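Bacterial leucyl aminopeptidase (Legionella pneumophila, PDB 6ESL) is a secreted zinc aminopeptidase of the M28 family that probably trims amino-terminal residues from peptides and contributes to nutrient acquisition during infection of amoebas. Local coordinates at residues Tyr113-Glu118 with Asp317-Val322; Glu119-Ala124 with Phe386-Ala391; Asn145-Lys150 with Thr212-Met217; Thr152-Ala157 with Trp185-Ser190. All blocks are in the same frame, centred on the assembly; numbering follows the deposited sequence.

Contact 1: residues Tyr113-Glu118 with Asp317-Val322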
loop_
_atom_site.group_PDB
_atom_site.type_symbol
_atom_site.label_atom_id
_atom_site.label_comp_id
_atom_site.label_asym_id
_atom_site.label_seq_id
_atom_site.Cartn_x
_atom_site.Cartn_y
_atom_site.Cartn_z
ATOM N N TYR B 113 11.286 -7.592 -1.997
ATOM C CA TYR B 113 10.805 -8.792 -1.376
ATOM C C TYR B 113 10.354 -9.629 -2.564
ATOM O O TYR B 113 9.564 -9.188 -3.360
ATOM C CB TYR B 113 9.636 -8.507 -0.415
ATOM C CG TYR B 113 9.931 -7.599 0.752
ATOM C CD1 TYR B 113 10.777 -7.982 1.763
ATOM C CD2 TYR B 113 9.346 -6.366 0.854
ATOM C CE1 TYR B 113 11.046 -7.149 2.818
ATOM C CE2 TYR B 113 9.609 -5.527 1.902
ATOM C CZ TYR B 113 10.459 -5.919 2.889
ATOM O OH TYR B 113 10.727 -5.087 3.921
ATOM N N GLU B 114 10.827 -10.856 -2.669
ATOM C CA GLU B 114 10.458 -11.690 -3.804
ATOM C C GLU B 114 10.205 -13.084 -3.350
ATOM O O GLU B 114 10.614 -13.465 -2.276
ATOM C CB GLU B 114 11.586 -11.730 -4.857
ATOM C CG GLU B 114 12.149 -10.352 -5.242
ATOM C CD GLU B 114 13.249 -10.424 -6.312
ATOM O OE1 GLU B 114 14.449 -10.667 -6.021
ATOM O OE2 GLU B 114 12.879 -10.179 -7.476
ATOM N N ILE B 115 9.554 -13.819 -4.210
ATOM C CA ILE B 115 9.269 -15.242 -4.030
ATOM C C ILE B 115 10.324 -16.026 -4.841
ATOM O O ILE B 115 10.351 -15.929 -6.061
ATOM C CB ILE B 115 7.842 -15.574 -4.571
ATOM C CG1 ILE B 115 6.802 -14.831 -3.660
ATOM C CG2 ILE B 115 7.688 -17.083 -4.773
ATOM C CD1 ILE B 115 5.355 -14.758 -4.081
ATOM N N LYS B 116 11.213 -16.707 -4.127
ATOM C CA LYS B 116 12.365 -17.413 -4.689
ATOM C C LYS B 116 12.616 -18.676 -3.997
ATOM O O LYS B 116 13.692 -19.211 -4.153
ATOM C CB LYS B 116 13.637 -16.642 -4.453
ATOM C CG LYS B 116 13.688 -15.225 -4.971
ATOM C CD LYS B 116 15.048 -14.665 -4.598
ATOM C CE LYS B 116 15.492 -13.546 -5.531
ATOM N NZ LYS B 116 16.928 -13.681 -5.941
ATOM N N HIS B 117 11.702 -19.184 -3.179
ATOM C CA HIS B 117 11.981 -20.396 -2.402
ATOM C C HIS B 117 10.784 -21.310 -2.415
ATOM O O HIS B 117 10.444 -21.910 -1.406
ATOM C CB HIS B 117 12.435 -20.040 -0.970
ATOM C CG HIS B 117 13.730 -19.305 -0.941
ATOM N ND1 HIS B 117 14.943 -19.950 -0.930
ATOM C CD2 HIS B 117 14.016 -17.991 -1.029
ATOM C CE1 HIS B 117 15.922 -19.071 -0.962
ATOM N NE2 HIS B 117 15.393 -17.877 -1.026
ATOM N N GLU B 118 10.154 -21.414 -3.589
ATOM C CA GLU B 118 8.983 -22.270 -3.778
ATOM C C GLU B 118 9.084 -23.649 -3.258
ATOM O O GLU B 118 8.189 -24.065 -2.547
ATOM C CB GLU B 118 8.593 -22.361 -5.244
ATOM C CG GLU B 118 7.723 -21.189 -5.599
ATOM C CD GLU B 118 7.230 -21.221 -6.998
ATOM O OE1 GLU B 118 6.439 -22.156 -7.268
ATOM O OE2 GLU B 118 7.625 -20.309 -7.769
ATOM N N ASP B 317 -1.507 -15.048 -2.176
ATOM C CA ASP B 317 -2.020 -15.496 -3.456
ATOM C C ASP B 317 -1.219 -16.717 -4.011
ATOM O O ASP B 317 -1.815 -17.740 -4.395
ATOM C CB ASP B 317 -2.020 -14.349 -4.450
ATOM C CG ASP B 317 -2.490 -14.797 -5.816
ATOM O OD1 ASP B 317 -3.666 -15.180 -5.928
ATOM O OD2 ASP B 317 -1.684 -14.879 -6.741
ATOM N N HIS B 318 0.103 -16.607 -3.979
ATOM C CA HIS B 318 1.009 -17.637 -4.463
ATOM C C HIS B 318 0.985 -18.923 -3.666
ATOM O O HIS B 318 0.968 -20.038 -4.241
ATOM C CB HIS B 318 2.476 -17.137 -4.502
ATOM C CG HIS B 318 3.368 -17.966 -5.385
ATOM N ND1 HIS B 318 3.843 -17.498 -6.589
ATOM C CD2 HIS B 318 3.817 -19.246 -5.278
ATOM C CE1 HIS B 318 4.570 -18.427 -7.170
ATOM N NE2 HIS B 318 4.601 -19.490 -6.382
ATOM N N TYR B 319 0.999 -18.827 -2.342
ATOM C CA TYR B 319 1.137 -20.060 -1.531
ATOM C C TYR B 319 -0.121 -20.508 -0.859
ATOM O O TYR B 319 -0.195 -21.632 -0.540
ATOM C CB TYR B 319 2.198 -19.879 -0.434
ATOM C CG TYR B 319 3.618 -19.795 -0.937
ATOM C CD1 TYR B 319 4.234 -20.924 -1.581
ATOM C CD2 TYR B 319 4.378 -18.633 -0.775
ATOM C CE1 TYR B 319 5.549 -20.844 -2.029
ATOM C CE2 TYR B 319 5.713 -18.602 -1.204
ATOM C CZ TYR B 319 6.275 -19.706 -1.824
ATOM O OH TYR B 319 7.593 -19.640 -2.239
ATOM N N ILE B 320 -1.066 -19.624 -0.567
ATOM C CA ILE B 320 -2.263 -20.015 0.191
ATOM C C ILE B 320 -3.474 -20.225 -0.744
ATOM O O ILE B 320 -4.393 -21.002 -0.425
ATOM C CB ILE B 320 -2.595 -18.984 1.312
ATOM C CG1 ILE B 320 -1.343 -18.558 2.131
ATOM C CG2 ILE B 320 -3.660 -19.490 2.223
ATOM C CD1 ILE B 320 -0.658 -19.750 2.742
ATOM N N HIS B 321 -3.511 -19.480 -1.849
ATOM C CA HIS B 321 -4.557 -19.650 -2.861
ATOM C C HIS B 321 -5.951 -19.336 -2.320
ATOM O O HIS B 321 -6.874 -20.043 -2.606
ATOM C CB HIS B 321 -4.484 -21.065 -3.510
ATOM C CG HIS B 321 -3.170 -21.332 -4.161
ATOM N ND1 HIS B 321 -2.325 -22.346 -3.761
ATOM C CD2 HIS B 321 -2.543 -20.690 -5.179
ATOM C CE1 HIS B 321 -1.235 -22.327 -4.512
ATOM N NE2 HIS B 321 -1.338 -21.320 -5.368
ATOM N N VAL B 322 -6.058 -18.189 -1.615
ATOM C CA VAL B 322 -7.328 -17.611 -1.263
ATOM C C VAL B 322 -7.314 -16.119 -1.667
ATOM O O VAL B 322 -6.252 -15.544 -1.919
ATOM C CB VAL B 322 -7.597 -17.786 0.233
ATOM C CG1 VAL B 322 -7.675 -19.298 0.583
ATOM C CG2 VAL B 322 -6.584 -17.023 1.068
#
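I115 and H318 lie with their CA atoms 8.6 Å apart, and E118 and Y319 keep almost the same spacing, as the loop leading into helix 118-125 runs past the C-terminal part of helix 306-320; side chains of 317-322 bridge the gap. There the helix widens to a pi-type turn, and H321 has positive phi. I115 has chi1 -66°, which sets CG2 anti to the backbone N and delivers this methyl over one face of the H318 imidazole, 4.2 Å from the ring centroid and 9° off its normal, a CH-pi contact. The other branch also reaches it, I115 CD1 lying 3.8 Å from H318 CB. H117 holds the N-cap position of helix 118-125, and its backbone N donates to E389 of helix 373-391, which also bonds Y319 OH. Y319 OH sits in the elbow of this transition, against the backbone of H117 and E118 as well as side chains, 3.3 Å from E118 CA and 3.6 Å from I115 CG2. The extended E118 side chain brings its carboxylate to the H318 edge, planes 72° apart; E118 OE1 and OE2 each lie 3.4 Å from H318 NE2, at angles too poor for a hydrogen bond.

Contact 2: residues Glu119-Ala124 with Phe386-Ala391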
loop_
_atom_site.group_PDB
_atom_site.type_symbol
_atom_site.label_atom_id
_atom_site.label_comp_id
_atom_site.label_asym_id
_atom_site.label_seq_id
_atom_site.Cartn_x
_atom_site.Cartn_y
_atom_site.Cartn_z
ATOM N N GLU B 119 10.130 -24.389 -3.639
ATOM C CA GLU B 119 10.171 -25.788 -3.230
ATOM C C GLU B 119 10.267 -25.952 -1.718
ATOM O O GLU B 119 9.513 -26.764 -1.161
ATOM C CB GLU B 119 11.288 -26.600 -3.932
ATOM C CG GLU B 119 11.064 -26.773 -5.437
ATOM C CD GLU B 119 12.202 -27.508 -6.123
ATOM O OE1 GLU B 119 13.262 -27.719 -5.466
ATOM O OE2 GLU B 119 12.026 -27.908 -7.298
ATOM N N GLU B 120 11.131 -25.176 -1.067
ATOM C CA GLU B 120 11.289 -25.245 0.384
ATOM C C GLU B 120 10.008 -24.852 1.124
ATOM O O GLU B 120 9.635 -25.488 2.110
ATOM C CB GLU B 120 12.449 -24.356 0.838
ATOM C CG GLU B 120 12.669 -24.342 2.342
ATOM C CD GLU B 120 13.820 -23.447 2.754
ATOM O OE1 GLU B 120 14.468 -22.860 1.862
ATOM O OE2 GLU B 120 14.078 -23.329 3.970
ATOM N N VAL B 121 9.339 -23.805 0.647
ATOM C CA VAL B 121 8.067 -23.342 1.270
ATOM C C VAL B 121 6.962 -24.388 1.119
ATOM O O VAL B 121 6.313 -24.812 2.097
ATOM C CB VAL B 121 7.573 -22.024 0.620
ATOM C CG1 VAL B 121 6.178 -21.681 1.132
ATOM C CG2 VAL B 121 8.517 -20.863 0.925
ATOM N N ASN B 122 6.804 -24.877 -0.110
ATOM C CA ASN B 122 5.723 -25.827 -0.406
ATOM C C ASN B 122 5.881 -27.116 0.332
ATOM O O ASN B 122 4.886 -27.683 0.767
ATOM C CB ASN B 122 5.514 -26.026 -1.927
ATOM C CG ASN B 122 4.668 -24.896 -2.529
ATOM O OD1 ASN B 122 3.656 -24.499 -1.946
ATOM N ND2 ASN B 122 5.101 -24.338 -3.638
ATOM N N ALA B 123 7.123 -27.527 0.553
ATOM C CA ALA B 123 7.394 -28.725 1.391
ATOM C C ALA B 123 7.124 -28.476 2.848
ATOM O O ALA B 123 6.551 -29.334 3.558
ATOM C CB ALA B 123 8.848 -29.198 1.199
ATOM N N ALA B 124 7.550 -27.303 3.336
ATOM C CA ALA B 124 7.262 -26.941 4.727
ATOM C C ALA B 124 5.747 -26.814 4.979
ATOM O O ALA B 124 5.287 -27.224 6.042
ATOM C CB ALA B 124 7.970 -25.657 5.109
ATOM N N PHE B 386 6.474 -16.711 5.050
ATOM C CA PHE B 386 7.161 -15.500 5.369
ATOM C C PHE B 386 8.553 -15.762 5.982
ATOM O O PHE B 386 9.550 -15.212 5.553
ATOM C CB PHE B 386 6.267 -14.731 6.397
ATOM C CG PHE B 386 6.732 -13.374 6.785
ATOM C CD1 PHE B 386 6.320 -12.256 6.035
ATOM C CD2 PHE B 386 7.493 -13.159 7.931
ATOM C CE1 PHE B 386 6.713 -10.952 6.402
ATOM C CE2 PHE B 386 7.887 -11.859 8.299
ATOM C CZ PHE B 386 7.502 -10.767 7.520
ATOM N N ALA B 387 8.612 -16.675 6.944
ATOM C CA ALA B 387 9.899 -17.013 7.573
ATOM C C ALA B 387 10.876 -17.560 6.539
ATOM O O ALA B 387 11.995 -17.008 6.364
ATOM C CB ALA B 387 9.706 -18.040 8.678
ATOM N N ILE B 388 10.447 -18.586 5.830
ATOM C CA ILE B 388 11.378 -19.270 4.926
ATOM C C ILE B 388 11.802 -18.343 3.788
ATOM O O ILE B 388 12.986 -18.242 3.509
ATOM C CB ILE B 388 10.810 -20.622 4.436
ATOM C CG1 ILE B 388 10.728 -21.630 5.586
ATOM C CG2 ILE B 388 11.625 -21.164 3.278
ATOM C CD1 ILE B 388 9.872 -22.827 5.297
ATOM N N GLU B 389 10.886 -17.627 3.143
ATOM C CA GLU B 389 11.302 -16.727 2.076
ATOM C C GLU B 389 12.273 -15.654 2.539
ATOM O O GLU B 389 13.278 -15.425 1.874
ATOM C CB GLU B 389 10.120 -15.996 1.392
ATOM C CG GLU B 389 9.321 -16.909 0.466
ATOM C CD GLU B 389 10.024 -17.160 -0.893
ATOM O OE1 GLU B 389 10.989 -16.387 -1.210
ATOM O OE2 GLU B 389 9.613 -18.149 -1.603
ATOM N N LEU B 390 11.962 -14.972 3.653
ATOM C CA LEU B 390 12.748 -13.801 4.007
ATOM C C LEU B 390 14.065 -14.169 4.741
ATOM O O LEU B 390 15.068 -13.457 4.629
ATOM C CB LEU B 390 11.910 -12.832 4.818
ATOM C CG LEU B 390 10.689 -12.255 4.043
ATOM C CD1 LEU B 390 9.902 -11.324 4.915
ATOM C CD2 LEU B 390 11.101 -11.539 2.785
ATOM N N ALA B 391 14.051 -15.270 5.474
ATOM C CA ALA B 391 15.218 -15.694 6.256
ATOM C C ALA B 391 16.226 -16.410 5.376
ATOM O O ALA B 391 17.377 -16.566 5.790
ATOM C CB ALA B 391 14.806 -16.574 7.429
#
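Helix-to-helix packing, centred on I388 against E120, V121 and A124, joins the short helix 118-125 to the long C-terminal helix 373-391. The segments run nearly antiparallel, at 159°, with their axes 9.5 Å apart, and the CA atoms of V121 and I388 approach to 6.4 Å. On its far side helix 373-391 rests on the central sheet, where F386 and L390 touch I204 and A387 touches I206 of strand 203-209, so helix 118-125 forms a further layer outside it. I388 is the wedge. Its two branches part: CD1 presses on A124 CB at 3.4 Å, tighter than usual for two carbons, while CG2 meets V121 CG2 at 3.9 Å. The extended E120 chain passes obliquely over I388 CG2, touching that one methyl from CG through to OE2. E120 OE2 passes 3.3 Å from I388 CG2 and has a weak hydrogen bond to T242. E389 crosses V121 at about a right angle. Its chain bends at chi2, -77°, which folds the carboxylate back until OE2 is 3.9 Å from V121 CG2. A carboxylate buried beside a methyl needs compensation, and this one has it: Y319 OH and H117 N bond to OE2, K116 N to OE1. Three donors would favour the ionised form, so this largely aliphatic interface, already edged by the E120 carboxylate, probably carries a buried negative charge balanced mainly by neutral groups.

Contact 3: residues Asn145-Lys150 with Thr212-Met217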
loop_
_atom_site.group_PDB
_atom_site.type_symbol
_atom_site.label_atom_id
_atom_site.label_comp_id
_atom_site.label_asym_id
_atom_site.label_seq_id
_atom_site.Cartn_x
_atom_site.Cartn_y
_atom_site.Cartn_z
ATOM N N ASN B 145 -8.247 -16.806 32.414
ATOM C CA ASN B 145 -7.876 -15.720 31.460
ATOM C C ASN B 145 -6.376 -15.744 31.328
ATOM O O ASN B 145 -5.692 -16.565 31.988
ATOM C CB ASN B 145 -8.409 -14.379 31.861
ATOM C CG ASN B 145 -7.801 -13.853 33.230
ATOM O OD1 ASN B 145 -6.550 -13.912 33.506
ATOM N ND2 ASN B 145 -8.698 -13.375 34.066
ATOM N N ARG B 146 -5.841 -14.863 30.459
ATOM C CA ARG B 146 -4.383 -14.757 30.320
ATOM C C ARG B 146 -3.961 -13.306 30.445
ATOM O O ARG B 146 -3.007 -12.846 29.781
ATOM C CB ARG B 146 -3.979 -15.391 29.017
ATOM C CG ARG B 146 -4.594 -16.810 28.750
ATOM C CD ARG B 146 -4.071 -17.374 27.447
ATOM N NE ARG B 146 -4.426 -16.583 26.212
ATOM C CZ ARG B 146 -5.547 -16.736 25.504
ATOM N NH1 ARG B 146 -6.526 -17.574 25.900
ATOM N NH2 ARG B 146 -5.707 -16.101 24.343
ATOM N N SER B 147 -4.641 -12.600 31.365
ATOM C CA SER B 147 -4.338 -11.236 31.700
ATOM C C SER B 147 -2.949 -11.014 32.255
ATOM O O SER B 147 -2.496 -11.763 33.148
ATOM C CB SER B 147 -5.321 -10.764 32.725
ATOM O OG SER B 147 -5.109 -9.420 33.116
ATOM N N ALA B 148 -2.311 -9.916 31.776
ATOM C CA ALA B 148 -0.965 -9.622 32.110
ATOM C C ALA B 148 -0.773 -9.281 33.618
ATOM O O ALA B 148 0.341 -9.240 34.068
ATOM C CB ALA B 148 -0.451 -8.516 31.260
ATOM N N THR B 149 -1.850 -9.054 34.343
ATOM C CA THR B 149 -1.771 -8.687 35.773
ATOM C C THR B 149 -2.056 -9.902 36.641
ATOM O O THR B 149 -2.110 -9.703 37.861
ATOM C CB THR B 149 -2.831 -7.613 36.187
ATOM O OG1 THR B 149 -4.140 -8.062 35.801
ATOM C CG2 THR B 149 -2.542 -6.257 35.524
ATOM N N LYS B 150 -2.303 -11.061 36.045
ATOM C CA LYS B 150 -2.702 -12.282 36.774
ATOM C C LYS B 150 -1.753 -13.449 36.692
ATOM O O LYS B 150 -1.021 -13.628 35.734
ATOM C CB LYS B 150 -4.063 -12.755 36.286
ATOM C CG LYS B 150 -5.127 -11.652 36.368
ATOM C CD LYS B 150 -5.428 -11.346 37.839
ATOM C CE LYS B 150 -6.866 -10.955 38.024
ATOM N NZ LYS B 150 -7.030 -9.585 37.661
ATOM N N THR B 212 -5.208 -11.668 27.383
ATOM C CA THR B 212 -6.613 -11.343 27.316
ATOM C C THR B 212 -6.948 -10.298 28.325
ATOM O O THR B 212 -6.086 -9.813 29.120
ATOM C CB THR B 212 -7.483 -12.584 27.659
ATOM O OG1 THR B 212 -7.337 -12.911 29.093
ATOM C CG2 THR B 212 -7.132 -13.754 26.777
ATOM N N LEU B 213 -8.207 -9.917 28.340
ATOM C CA LEU B 213 -8.729 -9.078 29.422
ATOM C C LEU B 213 -8.856 -9.929 30.728
ATOM O O LEU B 213 -8.668 -11.156 30.730
ATOM C CB LEU B 213 -10.088 -8.475 29.041
ATOM C CG LEU B 213 -10.289 -7.584 27.845
ATOM C CD1 LEU B 213 -11.548 -6.805 27.957
ATOM C CD2 LEU B 213 -9.066 -6.739 27.808
ATOM N N ASP B 214 -9.210 -9.240 31.801
ATOM C CA ASP B 214 -9.639 -9.865 33.024
ATOM C C ASP B 214 -11.027 -10.472 32.973
ATOM O O ASP B 214 -11.749 -10.356 31.989
ATOM C CB ASP B 214 -9.577 -8.903 34.212
ATOM C CG ASP B 214 -8.204 -8.329 34.440
ATOM O OD1 ASP B 214 -7.263 -9.122 34.640
ATOM O OD2 ASP B 214 -8.095 -7.068 34.362
ATOM N N GLY B 215 -11.396 -11.188 34.064
ATOM C CA GLY B 215 -12.637 -11.980 34.027
ATOM C C GLY B 215 -12.424 -13.293 33.303
ATOM O O GLY B 215 -11.320 -13.728 33.022
ATOM N N ARG B 216 -13.541 -13.932 32.980
ATOM C CA ARG B 216 -13.472 -15.177 32.250
ATOM C C ARG B 216 -13.324 -14.873 30.776
ATOM O O ARG B 216 -14.291 -14.525 30.098
ATOM C CB ARG B 216 -14.776 -15.960 32.387
ATOM C CG ARG B 216 -14.780 -17.290 31.651
ATOM C CD ARG B 216 -13.693 -18.214 32.175
ATOM N NE ARG B 216 -13.670 -19.489 31.465
ATOM C CZ ARG B 216 -12.945 -19.726 30.378
ATOM N NH1 ARG B 216 -12.178 -18.772 29.870
ATOM N NH2 ARG B 216 -12.986 -20.918 29.796
ATOM N N MET B 217 -12.102 -15.007 30.283
ATOM C CA MET B 217 -11.798 -14.713 28.854
ATOM C C MET B 217 -11.035 -15.843 28.228
ATOM O O MET B 217 -9.832 -15.936 28.302
ATOM C CB MET B 217 -10.969 -13.424 28.845
ATOM C CG MET B 217 -11.694 -12.245 29.388
ATOM S SD MET B 217 -12.925 -11.619 28.246
ATOM C CE MET B 217 -13.867 -10.493 29.290
HETATM O O HOH W 1 -8.024 -17.858 28.626
HETATM O O HOH W 2 -5.517 -7.723 30.696
HETATM O O HOH W 3 -3.482 -8.123 29.711
#
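The R146 guanidinium carries T212 CG2 over the centre of one face, 3.6 Å above its plane, while its nitrogens reach backbone oxygens beyond the two segments: NE to M210, NH1 to P218 and NH2 to G219. A water joins NH1, weakly, to M217 O. The second flat group, the N145 amide, uses both ends. N145 ND2 donates to G215 O at 2.8 Å, a partner lying 5° out of the amide plane, and OD1 accepts from S147 N, from above the carbonyl plane, which closes an Asx turn. Next to it, R146 N donates to T212 OG1 at 2.8 Å. A chi1 of 69° tucks this hydroxyl between the backbone N and the carbonyl carbon of T212, where it can also donate to L213 O. A type I turn from S147 to K150 then presents two donors to one oxygen: D214 OD1 takes a hydrogen bond from S147 OG at 2.7 Å and a salt bridge from K150 NZ at 3.1 Å, from opposite faces of the carboxylate. Two waters donate to T212 O; one also donates to S147 OG, and the other accepts from A148 N. The loop 212-217 lies between strand 203-209, which ends in the zinc ligand H209, and helix 220-239, which carries D222, shared by both zincs. Its L213 side chain is about 7 Å from a zinc, and D214 N bonds E58 of the second subunit. Polar pairing thus dominates: backbone carbonyls probably help to offset the arginine's charge, and the K150 salt bridge, with S147 opposite, probably stabilises the D214 carboxylate as an anion.

Contact 4: residues Thr152-Ala157 with Trp185-Ser190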
loop_
_atom_site.group_PDB
_atom_site.type_symbol
_atom_site.label_atom_id
_atom_site.label_comp_id
_atom_site.label_asym_id
_atom_site.label_seq_id
_atom_site.Cartn_x
_atom_site.Cartn_y
_atom_site.Cartn_z
ATOM N N THR B 152 -2.480 -16.525 36.080
ATOM C CA THR B 152 -2.786 -17.249 34.834
ATOM C C THR B 152 -2.082 -16.696 33.609
ATOM O O THR B 152 -1.705 -17.478 32.741
ATOM C CB THR B 152 -4.325 -17.377 34.585
ATOM O OG1 THR B 152 -4.924 -16.102 34.658
ATOM C CG2 THR B 152 -4.942 -18.258 35.746
ATOM N N GLY B 153 -1.887 -15.360 33.589
ATOM C CA GLY B 153 -1.100 -14.613 32.551
ATOM C C GLY B 153 0.340 -15.058 32.621
ATOM O O GLY B 153 1.014 -15.265 31.592
ATOM N N VAL B 154 0.809 -15.232 33.850
ATOM C CA VAL B 154 2.172 -15.649 34.045
ATOM C C VAL B 154 2.341 -17.101 33.619
ATOM O O VAL B 154 3.290 -17.406 32.892
ATOM C CB VAL B 154 2.644 -15.441 35.558
ATOM C CG1 VAL B 154 4.017 -16.051 35.889
ATOM C CG2 VAL B 154 2.642 -13.943 35.882
ATOM N N GLU B 155 1.450 -17.966 34.092
ATOM C CA GLU B 155 1.497 -19.401 33.718
ATOM C C GLU B 155 1.482 -19.564 32.164
ATOM O O GLU B 155 2.136 -20.458 31.609
ATOM C CB GLU B 155 0.294 -20.164 34.308
ATOM C CG GLU B 155 0.247 -20.346 35.847
ATOM C CD GLU B 155 -1.196 -20.691 36.366
ATOM O OE1 GLU B 155 -2.057 -21.219 35.584
ATOM O OE2 GLU B 155 -1.498 -20.447 37.597
ATOM N N THR B 156 0.717 -18.688 31.442
ATOM C CA THR B 156 0.653 -18.806 30.009
ATOM C C THR B 156 2.032 -18.618 29.434
ATOM O O THR B 156 2.476 -19.366 28.579
ATOM C CB THR B 156 -0.309 -17.709 29.404
ATOM O OG1 THR B 156 -1.629 -17.894 29.917
ATOM C CG2 THR B 156 -0.354 -17.726 27.866
ATOM N N ALA B 157 2.715 -17.557 29.867
ATOM C CA ALA B 157 4.036 -17.273 29.336
ATOM C C ALA B 157 5.057 -18.437 29.590
ATOM O O ALA B 157 5.869 -18.818 28.703
ATOM C CB ALA B 157 4.570 -15.994 29.993
ATOM N N TRP B 185 5.412 -3.103 35.602
ATOM C CA TRP B 185 4.600 -3.519 36.730
ATOM C C TRP B 185 3.792 -4.740 36.403
ATOM O O TRP B 185 3.287 -5.411 37.277
ATOM C CB TRP B 185 3.873 -2.249 37.401
ATOM C CG TRP B 185 2.570 -2.181 36.806
ATOM C CD1 TRP B 185 2.321 -1.880 35.515
ATOM C CD2 TRP B 185 1.321 -2.569 37.386
ATOM N NE1 TRP B 185 0.998 -2.019 35.241
ATOM C CE2 TRP B 185 0.348 -2.442 36.374
ATOM C CE3 TRP B 185 0.914 -2.993 38.657
ATOM C CZ2 TRP B 185 -0.998 -2.719 36.586
ATOM C CZ3 TRP B 185 -0.442 -3.271 38.870
ATOM C CH2 TRP B 185 -1.376 -3.131 37.836
ATOM N N TYR B 186 3.624 -5.053 35.119
ATOM C CA TYR B 186 2.849 -6.227 34.769
ATOM C C TYR B 186 3.651 -7.483 35.042
ATOM O O TYR B 186 4.810 -7.597 34.601
ATOM C CB TYR B 186 2.453 -6.220 33.282
ATOM C CG TYR B 186 1.467 -5.125 32.958
ATOM C CD1 TYR B 186 0.103 -5.302 33.168
ATOM C CD2 TYR B 186 1.899 -3.898 32.490
ATOM C CE1 TYR B 186 -0.813 -4.261 32.985
ATOM C CE2 TYR B 186 1.000 -2.872 32.197
ATOM C CZ TYR B 186 -0.396 -3.085 32.454
ATOM O OH TYR B 186 -1.324 -2.058 32.252
ATOM N N LYS B 187 3.042 -8.428 35.743
ATOM C CA LYS B 187 3.801 -9.649 36.043
ATOM C C LYS B 187 4.016 -10.613 34.882
ATOM O O LYS B 187 4.990 -11.353 34.888
ATOM C CB LYS B 187 3.209 -10.375 37.243
ATOM C CG LYS B 187 1.756 -10.692 37.106
ATOM C CD LYS B 187 1.262 -11.502 38.303
ATOM C CE LYS B 187 0.966 -10.609 39.516
ATOM N NZ LYS B 187 0.035 -11.424 40.365
ATOM N N GLN B 188 3.138 -10.607 33.863
ATOM C CA GLN B 188 3.394 -11.418 32.617
ATOM C C GLN B 188 4.533 -10.870 31.764
ATOM O O GLN B 188 4.454 -9.718 31.301
ATOM C CB GLN B 188 2.123 -11.498 31.766
ATOM C CG GLN B 188 2.105 -12.324 30.489
ATOM C CD GLN B 188 0.790 -12.131 29.793
ATOM O OE1 GLN B 188 0.557 -11.020 29.219
ATOM N NE2 GLN B 188 -0.117 -13.154 29.833
ATOM N N PRO B 189 5.599 -11.641 31.556
ATOM C CA PRO B 189 6.650 -11.268 30.623
ATOM C C PRO B 189 6.268 -11.584 29.214
ATOM O O PRO B 189 5.366 -12.460 28.970
ATOM C CB PRO B 189 7.803 -12.164 30.993
ATOM C CG PRO B 189 7.171 -13.368 31.598
ATOM C CD PRO B 189 5.786 -13.052 32.058
ATOM N N SER B 190 6.915 -10.849 28.272
ATOM C CA SER B 190 6.924 -11.267 26.925
ATOM C C SER B 190 7.940 -12.463 26.721
ATOM O O SER B 190 9.020 -12.489 27.302
ATOM C CB SER B 190 7.182 -10.134 25.936
ATOM O OG SER B 190 6.159 -9.116 25.920
#
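V154 and Q188 bring their CA atoms to 4.6 Å where helix segment 152-157 passes strand 188-190, the axes 7.2 Å apart and inclined at 33°. The polar link is a side chain reaching for a helix carbonyl. Q188 has CG anti to its own backbone N, chi1 -177°, and continues extended, which lays the amide alongside the first turn of the helix. There NE2 donates to G153 O at 3.0 Å, with the acceptor close to the amide plane but the approach well bent from the C=O direction. Having no side chain, G153 lets the amide come close, with Q188 NE2 3.2 Å from G153 CA. The same NE2 also bonds R146 O, and OE1 accepts from A255 N, so both ends of the amide are held and its rotation is fixed. In the fold, strands 176-183 and 188-195 are antiparallel neighbours at the margin of the mixed central sheet, and helix 151-170 lies against the start of the second. The chain turns a corner at K187. Here V154 CG2 meets the aliphatic part of the lysine crosswise, 3.6 Å from K187 CG, while NZ has a long, weak ion pair with D151. One turn further along the helix, A157 CB faces the proline ring, 3.8 Å from P189 CD, and F180 of strand 176-183 packs on both residues. Before the corner, Y186 OH hydrogen-bonds E22 of the second subunit, and W185 packs on V20 of that same neighbouring chain.

How the contacts relate
The four contacts form two clusters. Contacts 1 and 2 have centres about 9 Å apart and are joined through E389 of contact 2, whose OE2 lies 2.6 Å from Y319 OH of contact 1; along the chain their segments alternate. Contacts 3 and 4, with centres about 10 Å apart, meet where Q188 NE2 lies 2.9 Å from R146 O, and contact 4 is nested inside the loop closed by contact 3. Centres in different clusters are about 32 to 37 Å apart. The second pair lies nearer the zinc site, contact 3 closer to it than contact 4, whose Q188 side chain is about 12 Å from a zinc. Both of these contacts also touch the second subunit, whereas contacts 1 and 2 touch no other chain.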